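Local coordinates for ComZ (PDB 6QVI), which probably acts as a DNA receptor at the tip of competence pili, joining a pilin-like domain to a beta-solenoid, at residues T53-G58 with F127-S132; E81-A86 with G92-T97; G158-V163 with Y172-N177; S285-A290 with R504-P509; N311-A316 with S326-M331. All coordinates share one frame; numbering follows the deposited sequence.

Following the chain from the N terminus, contact 1 (53-58 with 127-132) brings the loop after helix 12-40 back to the end of strand 120-130. Contact 2 is enclosed within that span, as a hairpin of the same antiparallel sheet, with its centre about 26 Å from that of contact 1. The chain then enters the solenoid, where contact 3 closes the short loop between 158-163 and 172-177. Contact 4 makes the longest closure, joining 285-290 to 504-509 on the path back to the pilin-like sheet, and contact 5, a small strand-helix packing, falls inside its span. No two spans cross: contacts 1, 3 and 4 follow one another in series.

Contact 1: residues T53-G58 with F127-S132; sequences TSLARG and FRISNS
The carbonyl O of L55, whose side chain meets I129, accepts a hydrogen bond from G58 N at 3.0 Å. One residue earlier the same spacing recurs, with R57 N bonded to S54 O, and the two bonds wind 54-58 into a short turn with 3-10 character at L55 and A56. S54 OG adds a weak bond from A56 N. G58 ends the turn with phi 125°, where a beta carbon would collide with the carbonyl O of R57. The turn presents L55 to strand 120-130, and its CD2 does the touching. This methyl lies 3.5 Å from I129 CG2 and also touches the far end of the isoleucine, at 4.0 Å from CD1. Both branches can be met because I129 holds CG2 anti to its N and CG1 anti to its carbonyl carbon (chi1 -51°), which sets CG2 and the CG1-CD1 arm around the incoming methyl. The N131 side chain packs more loosely beside it. R39 of helix 12-40 and F108 of strand 107-115 cover L55, while F518 of the adjacent strand lies against I129. Two turn bonds, R39 NE at T53 O and K100 NZ at A56 O serve the loop's backbone. No hydrogen bond spans the two segments: what passes between them is apolar, and the loop's hold on the strand rests on buried packing of L55 on I129.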
# COMPACT_ATOMS: atom_id res chain seq x y z
N THR A 53 -5.65 -3.89 11.53
CA THR A 53 -5.07 -4.25 12.82
C THR A 53 -4.94 -5.77 12.87
O THR A 53 -5.84 -6.49 12.42
CB THR A 53 -5.92 -3.72 14.00
OG1 THR A 53 -5.46 -4.32 15.21
CG2 THR A 53 -7.41 -4.02 13.81
N SER A 54 -3.84 -6.27 13.44
CA SER A 54 -3.61 -7.70 13.37
C SER A 54 -4.54 -8.49 14.27
O SER A 54 -5.09 -8.02 15.28
CB SER A 54 -2.17 -8.07 13.72
OG SER A 54 -2.06 -8.36 15.09
N LEU A 55 -4.62 -9.77 13.92
CA LEU A 55 -5.47 -10.71 14.62
C LEU A 55 -5.08 -10.82 16.09
O LEU A 55 -5.94 -11.05 16.95
CB LEU A 55 -5.33 -12.06 13.93
CG LEU A 55 -6.59 -12.83 13.64
CD1 LEU A 55 -7.63 -11.83 13.21
CD2 LEU A 55 -6.22 -13.68 12.48
N ALA A 56 -3.79 -10.63 16.39
CA ALA A 56 -3.38 -10.82 17.78
C ALA A 56 -3.98 -9.78 18.72
O ALA A 56 -3.95 -9.98 19.94
CB ALA A 56 -1.87 -10.82 17.89
N ARG A 57 -4.57 -8.72 18.18
CA ARG A 57 -5.14 -7.67 18.99
C ARG A 57 -6.64 -7.78 19.08
O ARG A 57 -7.30 -6.86 19.55
CB ARG A 57 -4.77 -6.30 18.43
CG ARG A 57 -3.30 -5.96 18.50
CD ARG A 57 -3.09 -4.68 19.29
NE ARG A 57 -4.20 -3.74 19.11
CZ ARG A 57 -4.21 -2.72 18.27
NH1 ARG A 57 -3.15 -2.46 17.52
NH2 ARG A 57 -5.30 -1.94 18.21
N GLY A 58 -7.19 -8.90 18.65
CA GLY A 58 -8.60 -9.13 18.80
C GLY A 58 -9.24 -9.45 17.47
O GLY A 58 -8.60 -9.47 16.43
N PHE A 127 -3.56 -22.99 14.76
CA PHE A 127 -3.28 -22.36 13.48
C PHE A 127 -2.11 -21.40 13.60
O PHE A 127 -1.86 -20.83 14.66
CB PHE A 127 -4.47 -21.60 12.95
CG PHE A 127 -5.72 -22.33 13.02
CD1 PHE A 127 -6.44 -22.37 14.19
CD2 PHE A 127 -6.20 -22.99 11.90
CE1 PHE A 127 -7.64 -23.06 14.26
CE2 PHE A 127 -7.38 -23.69 11.97
CZ PHE A 127 -8.10 -23.72 13.15
N ARG A 128 -1.55 -21.08 12.46
CA ARG A 128 -0.55 -20.05 12.37
C ARG A 128 -1.21 -19.16 11.36
O ARG A 128 -1.51 -19.58 10.29
CB ARG A 128 0.74 -20.59 11.85
CG ARG A 128 1.40 -19.67 10.86
CD ARG A 128 2.85 -19.43 11.22
NE ARG A 128 3.55 -20.66 11.49
CZ ARG A 128 4.45 -20.78 12.45
NH1 ARG A 128 4.74 -19.73 13.20
NH2 ARG A 128 5.05 -21.94 12.65
N ILE A 129 -1.46 -17.92 11.72
CA ILE A 129 -2.17 -16.98 10.88
C ILE A 129 -1.38 -15.69 10.79
O ILE A 129 -1.08 -15.06 11.82
CB ILE A 129 -3.58 -16.66 11.38
CG1 ILE A 129 -4.35 -17.97 11.66
CG2 ILE A 129 -4.32 -15.75 10.39
CD1 ILE A 129 -5.73 -17.67 12.17
N SER A 130 -1.07 -15.26 9.56
CA SER A 130 -0.42 -13.97 9.35
C SER A 130 -1.05 -13.31 8.13
O SER A 130 -1.38 -13.99 7.15
CB SER A 130 1.09 -14.16 9.21
OG SER A 130 1.43 -14.86 8.03
N ASN A 131 -1.28 -12.00 8.23
CA ASN A 131 -1.88 -11.25 7.12
C ASN A 131 -0.83 -10.58 6.22
O ASN A 131 0.34 -10.42 6.57
CB ASN A 131 -2.85 -10.21 7.67
CG ASN A 131 -4.18 -10.82 8.14
OD1 ASN A 131 -5.04 -11.15 7.31
ND2 ASN A 131 -4.33 -11.01 9.46
N SER A 132 -1.27 -10.19 5.02
CA SER A 132 -0.32 -9.52 4.13
C SER A 132 0.09 -8.19 4.72
O SER A 132 1.28 -7.83 4.70
CB SER A 132 -0.91 -9.32 2.73
OG SER A 132 -0.87 -10.53 1.98

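Contact 2: residues E81-A86 with G92-T97; sequences EVVTDA and GRYTAT
The beta hairpin of strands 78-84 and 90-100 lies at the margin of the antiparallel pilin-like sheet, and E81 and Y94 face each other across it as a hydrogen-bonded pair. Y94 N donates to E81 O at 3.0 Å; the return bond, E81 N to Y94 O, is weak. Nearer the turn, V83 N binds G92 O at 2.9 Å. Between them V82 and R93 form a non-hydrogen-bonded pair, where V82 CG1 touches R93 NH1 at 3.4 Å. E81, V83 and Y94 share the other face of the sheet. Y94 holds CG between its backbone N and carbonyl carbon (chi1 66°), with the ring lying beside the E81 chain. There E81 makes an off-centre CH-pi contact, CB lying 4.2 Å from the ring centroid. At the ring edge V83 CG2 meets Y94 CD2 at 3.5 Å, the two side chains crossing at about a right angle. Helix 12-40 lies beyond this face: K27 touches the ring and makes a salt bridge with E81 OE2, while Y19 and A23 meet V83. A serine in place of Y94 would probably leave E81 CB and V83 CG2 without the ring they pack on, and open a gap beneath the helix. An antiparallel sheet packed against a long N-terminal helix is characteristic of the pilin fold, and this hairpin supplies its edge, laying the face of E81, V83 and Y94 on the helix.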
# COMPACT_ATOMS: atom_id res chain seq x y z
N GLU A 81 -23.68 -22.85 22.94
CA GLU A 81 -24.43 -22.78 21.72
C GLU A 81 -24.92 -24.16 21.44
O GLU A 81 -24.19 -25.08 21.60
CB GLU A 81 -23.50 -22.31 20.63
CG GLU A 81 -24.10 -22.21 19.25
CD GLU A 81 -23.50 -21.08 18.46
OE1 GLU A 81 -23.12 -20.06 19.05
OE2 GLU A 81 -23.40 -21.20 17.23
N VAL A 82 -26.13 -24.33 20.97
CA VAL A 82 -26.61 -25.67 20.75
C VAL A 82 -26.59 -26.18 19.34
O VAL A 82 -26.94 -25.51 18.43
CB VAL A 82 -28.04 -25.83 21.25
CG1 VAL A 82 -28.30 -24.92 22.43
CG2 VAL A 82 -29.02 -25.55 20.15
N VAL A 83 -26.19 -27.42 19.20
CA VAL A 83 -26.17 -28.08 17.92
C VAL A 83 -27.55 -28.64 17.70
O VAL A 83 -28.20 -29.02 18.64
CB VAL A 83 -25.19 -29.24 17.96
CG1 VAL A 83 -24.84 -29.71 16.57
CG2 VAL A 83 -23.97 -28.83 18.72
N THR A 84 -28.00 -28.72 16.47
CA THR A 84 -29.35 -29.19 16.19
C THR A 84 -29.32 -30.32 15.17
O THR A 84 -28.42 -30.39 14.32
CB THR A 84 -30.29 -28.07 15.67
OG1 THR A 84 -29.86 -27.62 14.38
CG2 THR A 84 -30.36 -26.92 16.66
N ASP A 85 -30.33 -31.19 15.24
CA ASP A 85 -30.47 -32.26 14.26
C ASP A 85 -31.04 -31.67 12.98
O ASP A 85 -31.20 -30.46 12.83
CB ASP A 85 -31.32 -33.40 14.83
CG ASP A 85 -32.76 -32.97 15.12
OD1 ASP A 85 -33.05 -31.75 15.06
OD2 ASP A 85 -33.60 -33.85 15.44
N ALA A 86 -31.40 -32.54 12.03
CA ALA A 86 -32.00 -32.04 10.80
C ALA A 86 -33.35 -31.42 11.07
O ALA A 86 -33.77 -30.50 10.36
CB ALA A 86 -32.13 -33.16 9.78
N GLY A 92 -26.99 -31.25 21.49
CA GLY A 92 -25.93 -31.00 22.44
C GLY A 92 -25.54 -29.56 22.49
O GLY A 92 -26.04 -28.76 21.75
N ARG A 93 -24.66 -29.22 23.40
CA ARG A 93 -24.18 -27.88 23.50
C ARG A 93 -22.68 -27.88 23.33
O ARG A 93 -22.06 -28.90 23.43
CB ARG A 93 -24.50 -27.29 24.87
CG ARG A 93 -25.74 -27.83 25.54
CD ARG A 93 -26.91 -26.86 25.49
NE ARG A 93 -26.86 -25.81 26.51
CZ ARG A 93 -27.74 -24.81 26.61
NH1 ARG A 93 -28.74 -24.73 25.75
NH2 ARG A 93 -27.61 -23.89 27.55
N TYR A 94 -22.10 -26.74 23.05
CA TYR A 94 -20.67 -26.67 22.93
C TYR A 94 -20.18 -25.33 23.26
O TYR A 94 -20.91 -24.39 23.26
CB TYR A 94 -20.16 -27.08 21.57
CG TYR A 94 -20.54 -26.19 20.47
CD1 TYR A 94 -20.06 -24.93 20.38
CD2 TYR A 94 -21.37 -26.63 19.49
CE1 TYR A 94 -20.41 -24.11 19.35
CE2 TYR A 94 -21.72 -25.82 18.47
CZ TYR A 94 -21.23 -24.57 18.41
OH TYR A 94 -21.61 -23.79 17.38
N THR A 95 -18.92 -25.25 23.59
CA THR A 95 -18.37 -23.99 23.91
C THR A 95 -17.09 -23.73 23.18
O THR A 95 -16.13 -24.39 23.42
CB THR A 95 -18.16 -23.83 25.37
OG1 THR A 95 -19.42 -23.61 25.96
CG2 THR A 95 -17.32 -22.66 25.60
N ALA A 96 -17.06 -22.71 22.33
CA ALA A 96 -15.86 -22.47 21.53
C ALA A 96 -15.12 -21.30 22.14
O ALA A 96 -15.71 -20.24 22.38
CB ALA A 96 -16.21 -22.19 20.07
N THR A 97 -13.83 -21.50 22.38
CA THR A 97 -12.95 -20.50 22.95
C THR A 97 -11.73 -20.38 22.06
O THR A 97 -11.22 -21.39 21.56
CB THR A 97 -12.49 -20.85 24.38
OG1 THR A 97 -13.62 -21.10 25.21
CG2 THR A 97 -11.73 -19.70 24.97

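Contact 3: residues G158-V163 with Y172-N177; sequences GGVYVV and YVIEAN
The side chain of I174 extends inward to meet V162 and V160, coming closer with each atom. CB is still 6.1 Å from V162 CG2 and makes no contact. With CG1 placed anti to the carbonyl carbon (chi1 -65°), the chain sets out toward strand 160-162, and CG1 arrives within 4.6 Å of V162 CG2. A fully extended chi2 then carries CD1, the tip of the side chain, to 4.2 Å from that same V162 methyl. Along the strand from there, CD1 also lies 4.4 Å from V160 CG2, so a single terminal methyl bridges two valines that project from the same side of strand 160-162. The V162 and I174 side chains meet at a slant rather than end on. This is the interior of the beta-solenoid: strand 160-162 pairs in parallel with 139-141 and 212-214, whereas 172-176 pairs with 218-221, and the chain turns a corner at V173 so that aliphatic groups from different faces converge inside the coil. L212 touches both V160 and I174, and I219 of the neighbouring strand lies against I174. V173, at the corner itself, also points toward V162, though the exact distance between them is doubtful; W149 packs on both. On the other side of strand 160-162, Y161 turns away from I174 and stacks its ring with that of F140.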
# COMPACT_ATOMS: atom_id res chain seq x y z
N GLY A 158 0.67 10.96 6.63
CA GLY A 158 0.71 9.54 6.35
C GLY A 158 1.99 8.91 6.84
O GLY A 158 2.85 9.58 7.42
N GLY A 159 2.17 7.60 6.62
CA GLY A 159 3.35 6.95 7.14
C GLY A 159 4.55 7.24 6.29
O GLY A 159 4.43 7.72 5.16
N VAL A 160 5.72 6.94 6.82
CA VAL A 160 6.95 7.00 6.08
C VAL A 160 7.73 5.76 6.43
O VAL A 160 8.05 5.54 7.55
CB VAL A 160 7.80 8.27 6.28
CG1 VAL A 160 7.07 9.39 6.93
CG2 VAL A 160 9.08 7.97 6.99
N TYR A 161 8.02 4.92 5.45
CA TYR A 161 8.76 3.69 5.62
C TYR A 161 10.08 3.89 4.97
O TYR A 161 10.15 4.38 3.89
CB TYR A 161 8.00 2.58 4.91
CG TYR A 161 8.55 1.16 5.03
CD1 TYR A 161 9.76 0.83 4.53
CD2 TYR A 161 7.79 0.16 5.57
CE1 TYR A 161 10.24 -0.44 4.62
CE2 TYR A 161 8.26 -1.12 5.65
CZ TYR A 161 9.49 -1.40 5.17
OH TYR A 161 9.97 -2.66 5.24
N VAL A 162 11.16 3.55 5.63
CA VAL A 162 12.45 3.69 5.04
C VAL A 162 13.13 2.36 5.17
O VAL A 162 13.04 1.76 6.19
CB VAL A 162 13.26 4.71 5.82
CG1 VAL A 162 14.64 4.81 5.25
CG2 VAL A 162 12.59 6.05 5.76
N VAL A 163 13.79 1.88 4.13
CA VAL A 163 14.44 0.60 4.29
C VAL A 163 15.84 0.69 4.87
O VAL A 163 16.15 -0.04 5.76
CB VAL A 163 14.30 -0.36 3.09
CG1 VAL A 163 13.33 0.15 2.08
CG2 VAL A 163 15.60 -0.73 2.46
N TYR A 172 22.05 6.83 11.26
CA TYR A 172 20.91 7.73 11.30
C TYR A 172 20.40 7.93 9.89
O TYR A 172 21.07 8.49 9.02
CB TYR A 172 21.29 9.04 11.99
CG TYR A 172 21.67 8.79 13.43
CD1 TYR A 172 23.00 8.54 13.78
CD2 TYR A 172 20.71 8.72 14.43
CE1 TYR A 172 23.36 8.28 15.10
CE2 TYR A 172 21.06 8.45 15.75
CZ TYR A 172 22.38 8.24 16.08
OH TYR A 172 22.72 7.98 17.39
N VAL A 173 19.22 7.39 9.65
CA VAL A 173 18.61 7.44 8.33
C VAL A 173 17.60 8.57 8.25
O VAL A 173 17.08 8.87 7.17
CB VAL A 173 18.02 6.02 8.12
CG1 VAL A 173 16.86 6.01 7.19
CG2 VAL A 173 19.11 5.03 7.67
N ILE A 174 17.31 9.20 9.38
CA ILE A 174 16.45 10.37 9.52
C ILE A 174 17.03 11.16 10.67
O ILE A 174 17.00 10.70 11.80
CB ILE A 174 14.99 9.98 9.82
CG1 ILE A 174 14.37 9.23 8.64
CG2 ILE A 174 14.19 11.21 10.19
CD1 ILE A 174 12.96 8.74 8.92
N GLU A 175 17.71 12.27 10.37
CA GLU A 175 18.23 13.18 11.40
C GLU A 175 17.39 14.45 11.39
O GLU A 175 17.82 15.50 10.93
CB GLU A 175 19.73 13.50 11.18
CG GLU A 175 20.68 12.31 11.17
CD GLU A 175 22.05 12.60 11.80
OE1 GLU A 175 22.12 13.37 12.79
OE2 GLU A 175 23.06 12.07 11.28
N ALA A 176 16.14 14.32 11.83
CA ALA A 176 15.21 15.44 11.79
C ALA A 176 15.33 16.20 13.10
O ALA A 176 15.19 15.62 14.18
CB ALA A 176 13.77 14.96 11.57
N ASN A 177 15.59 17.50 13.00
CA ASN A 177 15.78 18.37 14.16
C ASN A 177 14.99 19.66 13.92
O ASN A 177 15.54 20.75 13.88
CB ASN A 177 17.26 18.65 14.37
CG ASN A 177 18.11 17.38 14.47
OD1 ASN A 177 17.72 16.41 15.13
ND2 ASN A 177 19.26 17.37 13.78

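Contact 4: residues S285-A290 with R504-P509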
# COMPACT_ATOMS: atom_id res chain seq x y z
N SER A 285 3.10 -9.21 -7.41
CA SER A 285 1.89 -8.41 -7.36
C SER A 285 0.89 -9.14 -8.22
O SER A 285 1.26 -9.96 -9.07
CB SER A 285 2.13 -7.03 -7.93
OG SER A 285 2.11 -7.11 -9.35
N ASP A 286 -0.38 -8.76 -8.09
CA ASP A 286 -1.40 -9.52 -8.80
C ASP A 286 -1.18 -9.47 -10.30
O ASP A 286 -1.47 -10.44 -11.00
CB ASP A 286 -2.81 -9.04 -8.45
CG ASP A 286 -3.24 -9.42 -7.03
OD1 ASP A 286 -2.77 -10.46 -6.52
OD2 ASP A 286 -4.03 -8.66 -6.42
N ALA A 287 -0.58 -8.38 -10.80
CA ALA A 287 -0.39 -8.27 -12.24
C ALA A 287 0.99 -8.72 -12.68
O ALA A 287 1.13 -9.18 -13.81
CB ALA A 287 -0.62 -6.83 -12.71
N CYS A 288 1.99 -8.67 -11.81
CA CYS A 288 3.36 -8.88 -12.27
C CYS A 288 4.07 -10.10 -11.69
O CYS A 288 5.23 -10.33 -12.04
CB CYS A 288 4.18 -7.63 -11.97
SG CYS A 288 3.71 -6.21 -13.01
N SER A 289 3.37 -10.98 -10.97
CA SER A 289 4.09 -12.04 -10.25
C SER A 289 4.60 -13.13 -11.19
O SER A 289 5.64 -13.73 -10.91
CB SER A 289 3.20 -12.65 -9.17
OG SER A 289 1.98 -13.15 -9.68
N ALA A 290 3.92 -13.38 -12.31
CA ALA A 290 4.39 -14.39 -13.25
C ALA A 290 5.67 -13.96 -14.00
O ALA A 290 6.42 -14.82 -14.45
CB ALA A 290 3.28 -14.70 -14.25
N ARG A 504 -6.94 0.39 -8.61
CA ARG A 504 -5.57 0.78 -8.31
C ARG A 504 -4.70 0.48 -9.52
O ARG A 504 -4.79 -0.64 -10.03
CB ARG A 504 -5.08 -0.01 -7.12
CG ARG A 504 -3.61 0.04 -6.81
CD ARG A 504 -3.37 0.05 -5.31
NE ARG A 504 -1.99 -0.33 -5.03
CZ ARG A 504 -0.96 0.52 -5.02
NH1 ARG A 504 -1.14 1.82 -5.27
NH2 ARG A 504 0.26 0.07 -4.76
N PRO A 505 -3.81 1.40 -9.97
CA PRO A 505 -3.03 1.09 -11.17
C PRO A 505 -2.30 -0.24 -11.04
O PRO A 505 -1.38 -0.38 -10.23
CB PRO A 505 -2.06 2.27 -11.27
CG PRO A 505 -2.77 3.39 -10.62
CD PRO A 505 -3.59 2.78 -9.51
N ALA A 506 -2.72 -1.21 -11.87
CA ALA A 506 -2.20 -2.57 -11.79
C ALA A 506 -0.67 -2.60 -11.88
O ALA A 506 -0.03 -3.47 -11.26
CB ALA A 506 -2.82 -3.43 -12.90
N LEU A 507 -0.06 -1.70 -12.67
CA LEU A 507 1.37 -1.93 -12.86
C LEU A 507 2.24 -1.18 -11.85
O LEU A 507 3.47 -1.19 -11.98
CB LEU A 507 1.78 -1.61 -14.30
CG LEU A 507 1.03 -2.38 -15.39
CD1 LEU A 507 1.48 -1.77 -16.75
CD2 LEU A 507 1.14 -3.91 -15.37
N LEU A 508 1.66 -0.71 -10.79
CA LEU A 508 2.38 -0.13 -9.67
C LEU A 508 2.70 -1.23 -8.64
O LEU A 508 2.12 -2.31 -8.68
CB LEU A 508 1.52 0.95 -9.03
CG LEU A 508 1.63 2.39 -9.50
CD1 LEU A 508 2.80 3.10 -8.83
CD2 LEU A 508 1.77 2.42 -11.00
N PRO A 509 3.66 -1.02 -7.75
CA PRO A 509 3.94 -2.02 -6.72
C PRO A 509 2.83 -2.06 -5.67
O PRO A 509 2.24 -1.03 -5.33
CB PRO A 509 5.26 -1.54 -6.10
CG PRO A 509 5.84 -0.59 -7.10
CD PRO A 509 4.67 0.06 -7.76
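A287 CB is the methyl on which the two loops meet. It lies 3.7 Å from the carbonyl O of A506 and 4.1 Å from A506 CB, and L507 CD2 comes within 4.3 Å of it next to them. The same leucine methyl touches C288 SG at 4.2 Å, so CD2 spans two consecutive residues of 285-290. L507 reaches them because CG stands anti to its carbonyl carbon (chi1 -57°), beside the backbone N, which swings the isobutyl end across to the opposite loop. No hydrogen bond passes between the segments.

Around this small apolar shell the backbone of each loop is fixed from within. S285 OG accepts C288 N at 2.9 Å, the bond that defines an ST motif, and takes a weaker one from A287 N; together they fix the backbone at A287 and C288. On the other side, residues P505 to L508 form a type I beta turn closed by L508 N bonding to P505 O at 3.1 Å, with A506 and L507 at its two central positions.

Farther out, C288 is tied by a disulfide to C297 of helix 294-301. W294 of that helix packs on C288 and hydrogen-bonds through NE1 to L507 O, while L298 and K301 lie against the L507 side chain, and T400 of strand 398-406 meets it from the solenoid. Segment 504-509 belongs to the connection that leads from solenoid strand 491-496 back to strand 517-529 of the pilin-like sheet.

Contact 5: residues N311-A316 with S326-M331; sequences NILSVA and SCLQAM
This is an apolar strand-to-helix packing contact in which the short helix 325-329 lies over strand 312-317, the second strand of the beta hairpin that begins with 304-309. L313 and V315 project from the same side of the strand and take L328 between them, whereas the intervening S314 points away from the helix and continues the hairpin through backbone hydrogen bonding with Q307. L313 carries most of the contact. Its CD1 reaches L328 CD2 at 3.8 Å, the two leucines lying alongside with their ends pointing opposite ways, and the same methyl rests at 3.8 Å against the carbonyl O of L328. Beyond the helix, CD1 also touches M331 CB at 4.1 Å; from there the extended methionine chain leads away from the strand, into the neighbourhood of I379 and C345. I306, on the partner strand of the hairpin, meets both L328 and M331 and so widens the platform under the helix. C327, next to L328, is joined by a disulfide to C345, so the helix is covalently tied to strand 343-348. V315 completes the grip from farther along the strand. With CG1 anti to the backbone N (chi1 -177°), its CG2 falls anti to the carbonyl carbon and comes to the fork of L328, where it lies 3.9 Å from both CD1 and CD2.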
# COMPACT_ATOMS: atom_id res chain seq x y z
N ASN A 311 18.79 7.23 -31.92
CA ASN A 311 17.81 7.94 -32.74
C ASN A 311 16.74 7.05 -33.33
O ASN A 311 15.83 7.57 -34.00
CB ASN A 311 18.52 8.83 -33.80
CG ASN A 311 19.33 9.96 -33.14
OD1 ASN A 311 19.04 10.37 -31.99
ND2 ASN A 311 20.41 10.36 -33.78
N ILE A 312 16.78 5.74 -33.10
CA ILE A 312 15.70 4.91 -33.60
C ILE A 312 14.62 4.84 -32.54
O ILE A 312 14.87 4.74 -31.33
CB ILE A 312 16.20 3.50 -33.98
CG1 ILE A 312 17.44 3.57 -34.86
CG2 ILE A 312 15.13 2.78 -34.78
CD1 ILE A 312 18.65 3.06 -34.20
N LEU A 313 13.40 4.86 -33.01
CA LEU A 313 12.24 4.74 -32.19
C LEU A 313 11.56 3.49 -32.66
O LEU A 313 10.95 3.52 -33.69
CB LEU A 313 11.30 5.85 -32.51
CG LEU A 313 11.48 7.11 -31.71
CD1 LEU A 313 10.12 7.71 -31.51
CD2 LEU A 313 12.11 6.79 -30.39
N SER A 314 11.65 2.40 -31.91
CA SER A 314 11.01 1.16 -32.30
C SER A 314 9.71 0.90 -31.60
O SER A 314 9.68 0.82 -30.42
CB SER A 314 11.94 0.01 -32.00
OG SER A 314 11.24 -1.20 -32.02
N VAL A 315 8.64 0.72 -32.33
CA VAL A 315 7.38 0.43 -31.67
C VAL A 315 7.26 -1.04 -31.39
O VAL A 315 7.45 -1.85 -32.25
CB VAL A 315 6.22 0.81 -32.54
CG1 VAL A 315 4.93 0.56 -31.81
CG2 VAL A 315 6.33 2.26 -32.91
N ALA A 316 6.93 -1.40 -30.17
CA ALA A 316 6.81 -2.79 -29.83
C ALA A 316 5.40 -3.18 -29.52
O ALA A 316 5.10 -4.34 -29.45
CB ALA A 316 7.71 -3.11 -28.68
N SER A 326 1.96 11.60 -36.07
CA SER A 326 1.97 12.63 -35.03
C SER A 326 2.53 12.08 -33.72
O SER A 326 3.33 12.73 -33.04
CB SER A 326 0.58 13.20 -34.79
OG SER A 326 -0.34 12.18 -34.44
N CYS A 327 2.06 10.89 -33.33
CA CYS A 327 2.48 10.29 -32.07
C CYS A 327 4.00 10.11 -32.04
O CYS A 327 4.67 10.55 -31.11
CB CYS A 327 1.74 8.97 -31.85
SG CYS A 327 2.34 7.98 -30.43
N LEU A 328 4.54 9.43 -33.05
CA LEU A 328 5.98 9.16 -33.08
C LEU A 328 6.82 10.43 -33.30
O LEU A 328 7.96 10.49 -32.84
CB LEU A 328 6.32 8.09 -34.12
CG LEU A 328 5.90 6.67 -33.65
CD1 LEU A 328 5.77 5.65 -34.79
CD2 LEU A 328 6.84 6.15 -32.58
N GLN A 329 6.28 11.43 -34.02
CA GLN A 329 7.00 12.70 -34.16
C GLN A 329 7.30 13.31 -32.79
O GLN A 329 8.39 13.85 -32.57
CB GLN A 329 6.18 13.68 -35.03
CG GLN A 329 6.19 13.48 -36.58
CD GLN A 329 7.27 14.34 -37.32
OE1 GLN A 329 7.98 15.14 -36.69
NE2 GLN A 329 7.37 14.18 -38.65
N ALA A 330 6.37 13.20 -31.85
CA ALA A 330 6.52 13.90 -30.58
C ALA A 330 7.73 13.41 -29.77
O ALA A 330 8.20 14.13 -28.88
CB ALA A 330 5.24 13.78 -29.75
N MET A 331 8.20 12.21 -30.00
CA MET A 331 9.26 11.70 -29.18
C MET A 331 10.53 11.54 -29.89
O MET A 331 11.42 10.90 -29.41
CB MET A 331 8.87 10.34 -28.67
CG MET A 331 7.41 10.28 -28.39
SD MET A 331 6.99 8.68 -27.79
CE MET A 331 5.23 8.83 -27.92